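Local coordinates for protein extracellular endo-alpha-(1->5)-L-arabinanase 1 (Bacillus subtilis, PDB 1UV4) that hydrolyses internal alpha-1,5-L-arabinofuranosyl linkages in linear arabinan and branched sugar beet arabinan, so contributing to breakdown of the plant cell wall, at residues T16-G21 with P76-Y81; G83-Y88 with T107-G112; S23-G28 with L37-S42; D133-F138 with A186-Y191. All coordinates share one frame; numbering follows the deposited sequence.

Contact 1 (T16-G21 with P76-Y81). With CA (calcium ion), chain D; EDO (1,2-ethanediol), chain G.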
loop_
_atom_site.group_PDB
_atom_site.type_symbol
_atom_site.label_atom_id
_atom_site.label_comp_id
_atom_site.label_asym_id
_atom_site.label_seq_id
_atom_site.Cartn_x
_atom_site.Cartn_y
_atom_site.Cartn_z
ATOM N N THR A 16 -1.461 6.079 -2.632
ATOM C CA THR A 16 -1.984 6.460 -1.317
ATOM C C THR A 16 -2.416 7.904 -1.477
ATOM O O THR A 16 -1.980 8.596 -2.399
ATOM C CB THR A 16 -0.869 6.263 -0.277
ATOM O OG1 THR A 16 -1.358 6.412 1.083
ATOM C CG2 THR A 16 0.223 7.261 -0.380
ATOM N N MET A 17 -3.286 8.408 -0.605
ATOM C CA MET A 17 -3.843 9.726 -0.816
ATOM C C MET A 17 -4.136 10.348 0.527
ATOM O O MET A 17 -4.492 9.654 1.454
ATOM C CB MET A 17 -5.150 9.612 -1.625
ATOM C CG MET A 17 -5.823 10.963 -1.968
ATOM S SD MET A 17 -7.188 10.806 -3.154
ATOM C CE MET A 17 -8.527 10.420 -2.080
ATOM N N ILE A 18 -4.009 11.680 0.633
ATOM C CA ILE A 18 -4.289 12.407 1.872
ATOM C C ILE A 18 -4.662 13.859 1.541
ATOM O O ILE A 18 -4.219 14.393 0.557
ATOM C CB ILE A 18 -3.103 12.301 2.842
ATOM C CG1 ILE A 18 -3.455 12.771 4.259
ATOM C CG2 ILE A 18 -1.849 13.009 2.254
ATOM C CD1 ILE A 18 -2.425 12.302 5.305
ATOM N N LYS A 19 -5.533 14.445 2.330
ATOM C CA LYS A 19 -5.940 15.851 2.206
ATOM C C LYS A 19 -4.992 16.725 3.007
ATOM O O LYS A 19 -4.663 16.398 4.154
ATOM C CB LYS A 19 -7.356 16.008 2.756
ATOM C CG LYS A 19 -8.002 17.375 2.500
ATOM C CD LYS A 19 -8.541 17.419 1.096
ATOM C CE LYS A 19 -8.909 18.818 0.649
ATOM N NZ LYS A 19 -9.975 19.429 1.556
ATOM N N GLU A 20 -4.577 17.856 2.435
ATOM C CA GLU A 20 -3.864 18.895 3.176
ATOM C C GLU A 20 -4.392 20.259 2.739
ATOM O O GLU A 20 -4.245 20.635 1.569
ATOM C CB GLU A 20 -2.382 18.843 2.986
ATOM C CG GLU A 20 -1.630 19.951 3.698
ATOM C CD GLU A 20 -0.167 19.880 3.359
ATOM O OE1 GLU A 20 0.238 20.424 2.321
ATOM O OE2 GLU A 20 0.558 19.194 4.084
ATOM N N GLY A 21 -5.123 20.926 3.616
ATOM C CA GLY A 21 -5.693 22.203 3.277
ATOM C C GLY A 21 -6.736 22.046 2.180
ATOM O O GLY A 21 -7.580 21.155 2.265
ATOM N N PRO A 76 4.349 4.011 -1.742
ATOM C CA PRO A 76 4.317 4.890 -0.575
ATOM C C PRO A 76 3.038 4.721 0.228
ATOM O O PRO A 76 1.998 4.315 -0.273
ATOM C CB PRO A 76 4.450 6.260 -1.200
ATOM C CG PRO A 76 3.776 6.124 -2.454
ATOM C CD PRO A 76 4.218 4.748 -3.006
ATOM N N ASP A 77 3.149 5.092 1.493
ATOM C CA ASP A 77 2.019 5.089 2.373
ATOM C C ASP A 77 2.137 6.264 3.313
ATOM O O ASP A 77 3.218 6.502 3.798
ATOM C CB ASP A 77 1.923 3.762 3.117
ATOM C CG ASP A 77 0.696 3.689 3.920
ATOM O OD1 ASP A 77 -0.429 3.505 3.328
ATOM O OD2 ASP A 77 0.671 3.852 5.189
ATOM N N ILE A 78 1.038 6.971 3.539
ATOM C CA ILE A 78 1.114 8.218 4.319
ATOM C C ILE A 78 -0.040 8.339 5.282
ATOM O O ILE A 78 -1.167 7.955 4.983
ATOM C CB ILE A 78 1.202 9.413 3.362
ATOM C CG1 ILE A 78 1.611 10.686 4.119
ATOM C CG2 ILE A 78 -0.059 9.599 2.584
ATOM C CD1 ILE A 78 1.993 11.824 3.208
ATOM N N GLN A 79 0.263 8.894 6.443
ATOM C CA GLN A 79 -0.737 9.275 7.428
ATOM C C GLN A 79 -0.251 10.482 8.183
ATOM O O GLN A 79 0.939 10.672 8.357
ATOM C CB GLN A 79 -0.912 8.208 8.490
ATOM C CG GLN A 79 -1.564 6.914 8.063
ATOM C CD GLN A 79 -3.082 6.991 7.845
ATOM O OE1 GLN A 79 -3.606 6.296 6.975
ATOM N NE2 GLN A 79 -3.754 7.830 8.582
ATOM N N TYR A 80 -1.178 11.267 8.697
ATOM C CA TYR A 80 -0.854 12.307 9.675
ATOM C C TYR A 80 -1.162 11.760 11.089
ATOM O O TYR A 80 -2.266 11.344 11.352
ATOM C CB TYR A 80 -1.647 13.594 9.380
ATOM C CG TYR A 80 -1.202 14.802 10.169
ATOM C CD1 TYR A 80 -0.187 15.641 9.708
ATOM C CD2 TYR A 80 -1.792 15.098 11.352
ATOM C CE1 TYR A 80 0.213 16.758 10.433
ATOM C CE2 TYR A 80 -1.416 16.217 12.095
ATOM C CZ TYR A 80 -0.401 17.039 11.630
ATOM O OH TYR A 80 -0.070 18.158 12.411
ATOM N N TYR A 81 -0.189 11.759 11.992
ATOM C CA TYR A 81 -0.362 11.181 13.336
ATOM C C TYR A 81 0.569 11.884 14.269
ATOM O O TYR A 81 1.732 12.086 13.905
ATOM C CB TYR A 81 -0.029 9.672 13.297
ATOM C CG TYR A 81 0.101 9.004 14.633
ATOM C CD1 TYR A 81 -0.990 8.875 15.479
ATOM C CD2 TYR A 81 1.330 8.487 15.061
ATOM C CE1 TYR A 81 -0.864 8.254 16.737
ATOM C CE2 TYR A 81 1.470 7.866 16.277
ATOM C CZ TYR A 81 0.385 7.730 17.122
ATOM O OH TYR A 81 0.501 7.117 18.352
HETATM CA CA CA D . -2.651 3.556 3.891
HETATM C C1 EDO G . -4.000 9.207 4.576
HETATM O O1 EDO G . -4.003 8.418 3.417
HETATM C C2 EDO G . -5.385 9.260 5.190
HETATM O O2 EDO G . -5.503 10.418 5.980
HETATM O O HOH W 1 -1.764 4.152 6.089
HETATM O O HOH W 2 -2.479 5.863 3.677
HETATM O O HOH W 3 -4.545 5.495 4.256
HETATM O O HOH W 4 -4.599 2.920 5.028
#
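The hydroxyl of Thr16 serves both strands: OG1 takes a weak hydrogen bond from Ile78 N at 3.5 Å (146° at the hydrogen), and it is also hydrogen-bonded to Asp257 OD2. With chi1 at -171°, OG1 lies opposite Thr16's own amide nitrogen and is carried across to the facing strand. The same rotation brings Thr16 CG2 within 3.4 Å of Pro76 O. No backbone-to-backbone hydrogen bond crosses between 16-20 and 76-81, and the one direct polar link is this weak one.

Further along, Ile18 meets Ile78 at about a right angle, CG2 against CG2 at 3.9 Å, while Ile18 CD1 reaches over to Tyr80 N at 3.8 Å. Asp77 turns the other way. Its OD1 binds the calcium ion at 2.3 Å; OD2 lies 2.6 Å from water 1, a calcium ligand that can donate a hydrogen bond to it, and is hydrogen-bonded to Leu136 N. Glu135 and Asp257 join Asp77 among the metal ligands, and water 2, also on the metal, donates to Ile78 O at 2.8 Å. An ethanediol, probably from the crystallisation liquor, lies beside Ile18.

The two strands run 24° from parallel and are innermost edges of successive sheets in the five-bladed propeller, 16-20 pairing with 23-29 behind it and 74-81 with 84-91, while calcium occupies the central channel.

Contact 2 (G83-Y88 with T107-G112)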
loop_
_atom_site.group_PDB
_atom_site.type_symbol
_atom_site.label_atom_id
_atom_site.label_comp_id
_atom_site.label_asym_id
_atom_site.label_seq_id
_atom_site.Cartn_x
_atom_site.Cartn_y
_atom_site.Cartn_z
ATOM N N GLY A 83 1.007 14.950 15.264
ATOM C CA GLY A 83 1.550 16.183 14.687
ATOM C C GLY A 83 2.469 16.161 13.456
ATOM O O GLY A 83 3.062 17.174 13.104
ATOM N N LYS A 84 2.597 15.024 12.783
ATOM C CA LYS A 84 3.490 14.908 11.618
ATOM C C LYS A 84 2.888 13.984 10.598
ATOM O O LYS A 84 2.113 13.131 10.929
ATOM C CB LYS A 84 4.845 14.295 11.996
ATOM C CG LYS A 84 5.724 15.230 12.779
ATOM C CD LYS A 84 7.081 14.613 13.039
ATOM C CE LYS A 84 7.939 15.506 13.929
ATOM N NZ LYS A 84 8.878 14.667 14.708
ATOM N N TYR A 85 3.263 14.192 9.342
ATOM C CA TYR A 85 3.065 13.210 8.296
ATOM C C TYR A 85 4.167 12.179 8.363
ATOM O O TYR A 85 5.333 12.528 8.531
ATOM C CB TYR A 85 3.131 13.885 6.925
ATOM C CG TYR A 85 2.059 14.887 6.655
ATOM C CD1 TYR A 85 0.777 14.482 6.328
ATOM C CD2 TYR A 85 2.329 16.255 6.647
ATOM C CE1 TYR A 85 -0.207 15.374 6.046
ATOM C CE2 TYR A 85 1.331 17.179 6.395
ATOM C CZ TYR A 85 0.058 16.733 6.066
ATOM O OH TYR A 85 -0.952 17.609 5.774
ATOM N N TRP A 86 3.783 10.922 8.227
ATOM C CA TRP A 86 4.703 9.783 8.201
ATOM C C TRP A 86 4.535 9.105 6.860
ATOM O O TRP A 86 3.439 8.653 6.506
ATOM C CB TRP A 86 4.411 8.822 9.347
ATOM C CG TRP A 86 4.378 9.525 10.648
ATOM C CD1 TRP A 86 3.301 10.059 11.276
ATOM C CD2 TRP A 86 5.499 9.804 11.465
ATOM N NE1 TRP A 86 3.683 10.632 12.470
ATOM C CE2 TRP A 86 5.045 10.505 12.594
ATOM C CE3 TRP A 86 6.866 9.536 11.342
ATOM C CZ2 TRP A 86 5.905 10.903 13.597
ATOM C CZ3 TRP A 86 7.721 9.952 12.317
ATOM C CH2 TRP A 86 7.237 10.616 13.445
ATOM N N LEU A 87 5.637 8.996 6.155
ATOM C CA LEU A 87 5.711 8.483 4.820
ATOM C C LEU A 87 6.570 7.221 4.822
ATOM O O LEU A 87 7.789 7.327 5.006
ATOM C CB LEU A 87 6.330 9.557 3.867
ATOM C CG LEU A 87 6.570 9.133 2.411
ATOM C CD1 LEU A 87 5.262 8.715 1.763
ATOM C CD2 LEU A 87 7.220 10.236 1.590
ATOM N N TYR A 88 5.931 6.049 4.736
ATOM C CA TYR A 88 6.653 4.787 4.601
ATOM C C TYR A 88 6.789 4.532 3.087
ATOM O O TYR A 88 5.892 4.866 2.300
ATOM C CB TYR A 88 5.926 3.636 5.284
ATOM C CG TYR A 88 5.911 3.753 6.797
ATOM C CD1 TYR A 88 4.944 4.490 7.454
ATOM C CD2 TYR A 88 6.860 3.134 7.573
ATOM C CE1 TYR A 88 4.933 4.615 8.828
ATOM C CE2 TYR A 88 6.830 3.236 8.954
ATOM C CZ TYR A 88 5.899 4.006 9.577
ATOM O OH TYR A 88 5.894 4.102 10.921
ATOM N N THR A 107 6.081 18.137 8.283
ATOM C CA THR A 107 4.908 18.846 8.762
ATOM C C THR A 107 4.137 19.470 7.625
ATOM O O THR A 107 3.146 20.118 7.887
ATOM C CB THR A 107 5.270 19.935 9.800
ATOM O OG1 THR A 107 6.327 20.762 9.305
ATOM C CG2 THR A 107 5.822 19.311 11.068
ATOM N N SER A 108 4.579 19.284 6.382
ATOM C CA SER A 108 3.854 19.856 5.229
ATOM C C SER A 108 4.186 19.178 3.906
ATOM O O SER A 108 5.325 19.246 3.408
ATOM C CB SER A 108 4.139 21.355 5.102
ATOM O OG SER A 108 3.613 21.881 3.885
ATOM N N ILE A 109 3.183 18.559 3.296
ATOM C CA ILE A 109 3.366 17.938 1.980
ATOM C C ILE A 109 3.563 18.980 0.871
ATOM O O ILE A 109 4.346 18.758 -0.041
ATOM C CB ILE A 109 2.172 17.046 1.623
ATOM C CG1 ILE A 109 1.942 16.024 2.728
ATOM C CG2 ILE A 109 2.405 16.370 0.288
ATOM C CD1 ILE A 109 0.525 15.411 2.683
ATOM N N SER A 110 2.831 20.087 0.950
ATOM C CA SER A 110 2.914 21.139 -0.069
ATOM C C SER A 110 4.305 21.787 -0.094
ATOM O O SER A 110 4.766 22.216 -1.154
ATOM C CB SER A 110 1.801 22.206 0.092
ATOM O OG SER A 110 2.072 23.166 1.097
ATOM N N SER A 111 4.983 21.812 1.063
ATOM C CA SER A 111 6.314 22.435 1.166
ATOM C C SER A 111 7.369 21.504 0.547
ATOM O O SER A 111 8.366 21.979 -0.014
ATOM C CB SER A 111 6.657 22.813 2.631
ATOM O OG SER A 111 7.251 21.718 3.342
ATOM N N GLY A 112 7.137 20.195 0.622
ATOM C CA GLY A 112 7.996 19.207 -0.018
ATOM C C GLY A 112 9.281 18.897 0.742
ATOM O O GLY A 112 10.220 18.361 0.150
#
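Tyr85 presents one face of its ring to Ile109, whose CD1 sits 3.7 Å from the ring centroid and 23° off the normal, a CH-pi contact. The methyl is displaced toward the rim, nearest Tyr85 CE1 at 3.4 Å, and the two side chains cross at about a right angle. Ile109 achieves this with CG1 opposite its own carbonyl carbon (chi1 -55°), which brings the end of the side chain up to the ring although its base does not point there. Tyr80 meets the same ring edge-to-face.

Backbone atoms approach the ring at its edge: Thr107 O is 3.8 Å from Tyr85 CE2, and Ser108 N lies equally close to Tyr85 CD2. A looser van der Waals contact lies further out, the methyl CG2 of Thr107 being 4.0 Å from the carbonyl oxygen Gly83 O.

The loop itself is shaped by an ST motif, Ser108 OG accepting from Ser111 N at 3.1 Å, and the OG of Ser111 donates back to Ser108 O. This loop joins strands 99-106 and 115-123 of one antiparallel propeller sheet and lies beside the start of strand 84-91 in that sheet.

Further polar links come from Glu20, on the adjacent blade, which accepts from the backbone N of Ile109 and of Ser110 and forms a weak hydrogen bond with Tyr85 OH.

Contact 3 (S23-G28 with L37-S42)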
loop_
_atom_site.group_PDB
_atom_site.type_symbol
_atom_site.label_atom_id
_atom_site.label_comp_id
_atom_site.label_asym_id
_atom_site.label_seq_id
_atom_site.Cartn_x
_atom_site.Cartn_y
_atom_site.Cartn_z
ATOM N N SER A 23 -6.264 21.072 -0.884
ATOM C CA SER A 23 -5.812 20.120 -1.902
ATOM C C SER A 23 -5.778 18.684 -1.422
ATOM O O SER A 23 -5.573 18.420 -0.235
ATOM C CB SER A 23 -4.416 20.446 -2.428
ATOM O OG SER A 23 -4.407 21.737 -2.981
ATOM N N TRP A 24 -5.900 17.768 -2.372
ATOM C CA TRP A 24 -5.590 16.366 -2.182
ATOM C C TRP A 24 -4.189 16.079 -2.746
ATOM O O TRP A 24 -3.812 16.660 -3.765
ATOM C CB TRP A 24 -6.596 15.498 -2.920
ATOM C CG TRP A 24 -7.973 15.526 -2.355
ATOM C CD1 TRP A 24 -9.020 16.284 -2.741
ATOM C CD2 TRP A 24 -8.441 14.693 -1.300
ATOM N NE1 TRP A 24 -10.118 15.982 -1.968
ATOM C CE2 TRP A 24 -9.780 15.000 -1.078
ATOM C CE3 TRP A 24 -7.831 13.730 -0.496
ATOM C CZ2 TRP A 24 -10.544 14.355 -0.083
ATOM C CZ3 TRP A 24 -8.573 13.099 0.471
ATOM C CH2 TRP A 24 -9.899 13.420 0.680
ATOM N N TYR A 25 -3.438 15.176 -2.100
ATOM C CA TYR A 25 -2.164 14.694 -2.612
ATOM C C TYR A 25 -2.278 13.211 -2.746
ATOM O O TYR A 25 -2.725 12.521 -1.796
ATOM C CB TYR A 25 -0.996 15.062 -1.682
ATOM C CG TYR A 25 -0.753 16.542 -1.654
ATOM C CD1 TYR A 25 -1.469 17.357 -0.789
ATOM C CD2 TYR A 25 0.161 17.137 -2.527
ATOM C CE1 TYR A 25 -1.302 18.730 -0.772
ATOM C CE2 TYR A 25 0.354 18.529 -2.490
ATOM C CZ TYR A 25 -0.383 19.295 -1.604
ATOM O OH TYR A 25 -0.298 20.691 -1.512
ATOM N N ALA A 26 -1.934 12.726 -3.917
ATOM C CA ALA A 26 -1.844 11.298 -4.189
ATOM C C ALA A 26 -0.389 10.968 -4.459
ATOM O O ALA A 26 0.277 11.628 -5.265
ATOM C CB ALA A 26 -2.724 10.880 -5.360
ATOM N N LEU A 27 0.139 9.975 -3.762
ATOM C CA LEU A 27 1.516 9.571 -3.974
ATOM C C LEU A 27 1.517 8.167 -4.524
ATOM O O LEU A 27 0.591 7.381 -4.251
ATOM C CB LEU A 27 2.320 9.603 -2.684
ATOM C CG LEU A 27 2.411 10.969 -2.021
ATOM C CD1 LEU A 27 1.178 11.285 -1.272
ATOM C CD2 LEU A 27 3.616 11.034 -1.037
ATOM N N GLY A 28 2.529 7.821 -5.331
ATOM C CA GLY A 28 2.608 6.488 -5.910
ATOM C C GLY A 28 4.055 6.126 -6.148
ATOM O O GLY A 28 4.974 6.874 -5.890
ATOM N N LEU A 37 9.717 9.008 -5.549
ATOM C CA LEU A 37 8.296 8.742 -5.384
ATOM C C LEU A 37 7.502 9.789 -6.143
ATOM O O LEU A 37 7.800 10.993 -6.075
ATOM C CB LEU A 37 7.875 8.795 -3.932
ATOM C CG LEU A 37 8.513 7.726 -3.091
ATOM C CD1 LEU A 37 8.374 8.082 -1.601
ATOM C CD2 LEU A 37 7.921 6.387 -3.412
ATOM N N ARG A 38 6.452 9.331 -6.830
ATOM C CA ARG A 38 5.557 10.171 -7.628
ATOM C C ARG A 38 4.537 10.868 -6.759
ATOM O O ARG A 38 3.934 10.250 -5.847
ATOM C CB ARG A 38 4.859 9.299 -8.624
ATOM C CG ARG A 38 3.923 10.009 -9.607
ATOM C CD ARG A 38 3.715 9.245 -10.857
ATOM N NE ARG A 38 2.657 9.661 -11.779
ATOM C CZ ARG A 38 2.818 10.493 -12.784
ATOM N NH1 ARG A 38 3.969 11.116 -12.983
ATOM N NH2 ARG A 38 1.809 10.690 -13.611
ATOM N N VAL A 39 4.366 12.170 -7.024
ATOM C CA VAL A 39 3.443 13.023 -6.248
ATOM C C VAL A 39 2.507 13.772 -7.206
ATOM O O VAL A 39 2.961 14.451 -8.126
ATOM C CB VAL A 39 4.198 14.077 -5.396
ATOM C CG1 VAL A 39 3.203 14.921 -4.619
ATOM C CG2 VAL A 39 5.218 13.385 -4.444
ATOM N N LEU A 40 1.207 13.631 -6.950
ATOM C CA LEU A 40 0.158 14.316 -7.674
ATOM C C LEU A 40 -0.646 15.213 -6.715
ATOM O O LEU A 40 -0.797 14.898 -5.567
ATOM C CB LEU A 40 -0.815 13.329 -8.303
ATOM C CG LEU A 40 -0.253 12.238 -9.225
ATOM C CD1 LEU A 40 -1.468 11.485 -9.801
ATOM C CD2 LEU A 40 0.551 12.821 -10.329
ATOM N N LYS A 41 -1.125 16.330 -7.220
ATOM C CA LYS A 41 -1.927 17.297 -6.455
ATOM C C LYS A 41 -3.206 17.634 -7.223
ATOM O O LYS A 41 -3.197 17.747 -8.455
ATOM C CB LYS A 41 -1.141 18.563 -6.233
ATOM C CG LYS A 41 -1.801 19.634 -5.362
ATOM C CD LYS A 41 -0.903 20.847 -5.273
ATOM C CE LYS A 41 -1.528 21.961 -4.437
ATOM N NZ LYS A 41 -0.650 23.159 -4.428
ATOM N N SER A 42 -4.319 17.795 -6.495
ATOM C CA SER A 42 -5.542 18.254 -7.107
ATOM C C SER A 42 -6.415 19.008 -6.122
ATOM O O SER A 42 -6.240 18.917 -4.940
ATOM C CB SER A 42 -6.278 17.087 -7.699
ATOM O OG SER A 42 -6.705 16.256 -6.710
HETATM O O HOH W 5 1.716 22.437 -3.224
#
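Tyr25 and Lys41 face each other as a non-hydrogen-bonded antiparallel pair whose side chains run alongside one another in the same direction. Tyr25 is buried; the solvent side of this hairpin is confined to the lysine end and Ser23, both partly exposed. The extended lysine chain, its CG turned opposite the amide nitrogen (chi1 -176°), passes 3.8 Å from Tyr25 CE2 at Lys41 CG. Near the ends, Lys41 CE approaches Tyr25 OH to 3.4 Å, yet the polar groups meet through water 5, which accepts from Lys41 NZ at 2.8 Å and donates to the phenol oxygen.

The backbone core is tighter. Trp24 and Ser42 exchange two hydrogen bonds, Trp24 N to Ser42 O measuring 2.8 Å. Ala26 and Leu40 do likewise; the bond from Leu40 N to Ala26 O is 2.8 Å long and nearly collinear with the carbonyl. In the third such pair, Arg38 N approaches Gly28 O from above the carbonyl plane. Arg38 is buried, its guanidinium taken up by Glu10 through a salt bridge and by Leu11 O, with Leu40 CD2 over one face. Between the last two pairs Leu27 and Val39 touch lightly, Leu27 CG to Val39 CG2 at 4.4 Å.

Within the four-stranded antiparallel sheet these are the two central strands, flanked by 16-20 and 49-54, while Leu27 and Leu37 reach Leu87 of the next sheet.

Contact 4 (D133-F138 with A186-Y191). With CA (calcium ion), chain D.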
loop_
_atom_site.group_PDB
_atom_site.type_symbol
_atom_site.label_atom_id
_atom_site.label_comp_id
_atom_site.label_asym_id
_atom_site.label_seq_id
_atom_site.Cartn_x
_atom_site.Cartn_y
_atom_site.Cartn_z
ATOM N N ASP A 133 5.799 -2.542 0.198
ATOM C CA ASP A 133 4.368 -2.274 0.257
ATOM C C ASP A 133 3.853 -1.981 1.675
ATOM O O ASP A 133 2.909 -2.615 2.157
ATOM C CB ASP A 133 3.501 -3.358 -0.373
ATOM C CG ASP A 133 3.772 -3.569 -1.821
ATOM O OD1 ASP A 133 4.510 -2.808 -2.504
ATOM O OD2 ASP A 133 3.239 -4.563 -2.385
ATOM N N PRO A 134 4.473 -1.002 2.361
ATOM C CA PRO A 134 4.055 -0.689 3.744
ATOM C C PRO A 134 2.675 -0.115 3.880
ATOM O O PRO A 134 2.199 0.584 2.995
ATOM C CB PRO A 134 5.059 0.375 4.172
ATOM C CG PRO A 134 5.548 1.004 2.863
ATOM C CD PRO A 134 5.547 -0.102 1.891
ATOM N N GLU A 135 2.074 -0.356 5.034
ATOM C CA GLU A 135 0.794 0.195 5.404
ATOM C C GLU A 135 0.818 0.514 6.893
ATOM O O GLU A 135 0.918 -0.379 7.713
ATOM C CB GLU A 135 -0.294 -0.851 5.109
ATOM C CG GLU A 135 -1.608 -0.700 5.833
ATOM C CD GLU A 135 -2.449 0.470 5.385
ATOM O OE1 GLU A 135 -1.917 1.397 4.718
ATOM O OE2 GLU A 135 -3.684 0.501 5.686
ATOM N N LEU A 136 0.648 1.776 7.229
ATOM C CA LEU A 136 0.503 2.221 8.616
ATOM C C LEU A 136 -0.977 2.112 8.968
ATOM O O LEU A 136 -1.872 2.588 8.245
ATOM C CB LEU A 136 0.989 3.673 8.753
ATOM C CG LEU A 136 0.829 4.276 10.146
ATOM C CD1 LEU A 136 1.635 3.553 11.225
ATOM C CD2 LEU A 136 1.271 5.751 10.114
ATOM N N THR A 137 -1.242 1.476 10.103
ATOM C CA THR A 137 -2.594 1.400 10.597
ATOM C C THR A 137 -2.592 1.648 12.106
ATOM O O THR A 137 -1.550 1.762 12.730
ATOM C CB THR A 137 -3.215 0.051 10.201
ATOM O OG1 THR A 137 -4.606 0.027 10.544
ATOM C CG2 THR A 137 -2.605 -1.096 10.942
ATOM N N PHE A 138 -3.776 1.778 12.633
ATOM C CA PHE A 138 -3.985 2.060 14.055
ATOM C C PHE A 138 -4.942 1.071 14.640
ATOM O O PHE A 138 -5.980 0.741 14.033
ATOM C CB PHE A 138 -4.438 3.493 14.280
ATOM C CG PHE A 138 -3.475 4.483 13.723
ATOM C CD1 PHE A 138 -2.389 4.922 14.468
ATOM C CD2 PHE A 138 -3.591 4.888 12.396
ATOM C CE1 PHE A 138 -1.478 5.788 13.928
ATOM C CE2 PHE A 138 -2.667 5.736 11.874
ATOM C CZ PHE A 138 -1.621 6.174 12.619
ATOM N N ALA A 186 0.528 -5.745 -1.074
ATOM C CA ALA A 186 -0.131 -4.421 -0.975
ATOM C C ALA A 186 -1.258 -4.434 0.036
ATOM O O ALA A 186 -2.367 -4.072 -0.250
ATOM C CB ALA A 186 -0.615 -3.952 -2.340
ATOM N N PRO A 187 -0.945 -4.724 1.275
ATOM C CA PRO A 187 -2.007 -4.668 2.277
ATOM C C PRO A 187 -2.515 -3.253 2.575
ATOM O O PRO A 187 -1.813 -2.272 2.493
ATOM C CB PRO A 187 -1.329 -5.246 3.509
ATOM C CG PRO A 187 0.090 -4.827 3.359
ATOM C CD PRO A 187 0.364 -5.041 1.870
ATOM N N THR A 188 -3.800 -3.229 2.969
ATOM C CA THR A 188 -4.401 -2.077 3.626
ATOM C C THR A 188 -5.275 -2.598 4.758
ATOM O O THR A 188 -5.882 -3.623 4.636
ATOM C CB THR A 188 -5.186 -1.168 2.608
ATOM O OG1 THR A 188 -5.611 0.038 3.284
ATOM C CG2 THR A 188 -6.428 -1.799 2.092
ATOM N N LEU A 189 -5.245 -1.920 5.897
ATOM C CA LEU A 189 -5.829 -2.433 7.123
ATOM C C LEU A 189 -6.453 -1.306 7.889
ATOM O O LEU A 189 -5.801 -0.289 8.093
ATOM C CB LEU A 189 -4.698 -3.109 7.931
ATOM C CG LEU A 189 -4.874 -4.243 8.963
ATOM C CD1 LEU A 189 -6.180 -4.931 8.886
ATOM C CD2 LEU A 189 -3.716 -5.260 9.022
ATOM N N THR A 190 -7.698 -1.501 8.350
ATOM C CA THR A 190 -8.428 -0.492 9.098
ATOM C C THR A 190 -9.289 -1.169 10.142
ATOM O O THR A 190 -9.656 -2.336 9.983
ATOM C CB THR A 190 -9.288 0.359 8.129
ATOM O OG1 THR A 190 -9.905 1.470 8.830
ATOM C CG2 THR A 190 -10.460 -0.431 7.542
ATOM N N TYR A 191 -9.608 -0.432 11.204
ATOM C CA TYR A 191 -10.508 -0.909 12.246
ATOM C C TYR A 191 -11.833 -0.134 12.150
ATOM O O TYR A 191 -11.846 1.103 12.258
ATOM C CB TYR A 191 -9.824 -0.719 13.594
ATOM C CG TYR A 191 -10.642 -1.163 14.773
ATOM C CD1 TYR A 191 -10.818 -2.513 15.045
ATOM C CD2 TYR A 191 -11.256 -0.226 15.579
ATOM C CE1 TYR A 191 -11.592 -2.926 16.141
ATOM C CE2 TYR A 191 -12.049 -0.598 16.629
ATOM C CZ TYR A 191 -12.188 -1.947 16.926
ATOM O OH TYR A 191 -12.981 -2.269 18.012
HETATM CA CA CA D . -2.651 3.556 3.891
HETATM O O HOH W 6 0.431 -1.581 0.935
HETATM O O HOH W 4 -4.599 2.920 5.028
HETATM O O HOH W 7 -4.675 2.290 8.054
HETATM O O HOH W 1 -1.764 4.152 6.089
HETATM O O HOH W 8 -7.534 1.723 11.964
HETATM O O HOH W 3 -4.545 5.495 4.256
HETATM O O HOH W 2 -2.479 5.863 3.677
#
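Glu135 divides its carboxylate between metal and protein: OE1 binds the calcium ion at 2.4 Å, and OE2 accepts from Leu189 N on the neighbouring strand at 2.9 Å. That bond is nearly straight, 167° at the hydrogen, and reaches OE2 on its anti side, some way out of the carboxylate plane. Water 4, itself a calcium ligand, can donate to the same oxygen, and Thr188 OG1 stands 3.1 Å from it, although that hydroxyl also has Asp257 within reach. Glu135 CB lies 3.3 Å from Pro187 O; the bend at chi2 (71°) then turns the carboxylate toward Thr188, Glu135 CD lying 3.7 Å from Thr188 CA.

Two residues on, Thr137 OG1 donates to Leu189 O at 2.7 Å, coming from well above the carbonyl plane, so both backbone polar groups of Leu189 are held by side chains of strand 135-138. Water 8 links Phe138 O with Tyr191 N. At the other end Asp133 CB packs 3.8 Å from Ala186 CA.

The outer supports lie in the sheets behind: Ala147 and Trp145 hydrogen-bond the backbones of Glu135 and Thr137, and Met199 does so for Thr188. The two strands run 10° from parallel as innermost strands of successive propeller sheets. Asp133, inferred to modulate the pKa of Glu185, the inferred proton donor, and to orient it, lies two residues before the metal ligand; Glu185 immediately precedes Ala186. Calcium coordination and the Leu189 bond together would be expected to favour an ionised Glu135, tying the metal to the strand that carries the probable proton donor.

Overall arrangement
Contacts 1 and 4 join innermost strands of successive sheets in the five-bladed propeller; their centres are about 13 Å apart, and both meet the same central calcium ion and its waters. Contact 3 is sheet pairing within a blade, nested in the loop that contact 1 closes, about 9 Å from it between centres. Contact 2, its centre about 8 Å from that of contact 1, comes next along the chain; it sets a loop against strand 84-91, neighbour of 74-81, and touches Glu20. Contact 4 follows last, about 19 Å from contact 3 between centres. Contacts 1 and 4 thus join blades through side chains, water and metal around the calcium ion, with Asp133 of the probable substrate site in contact 4.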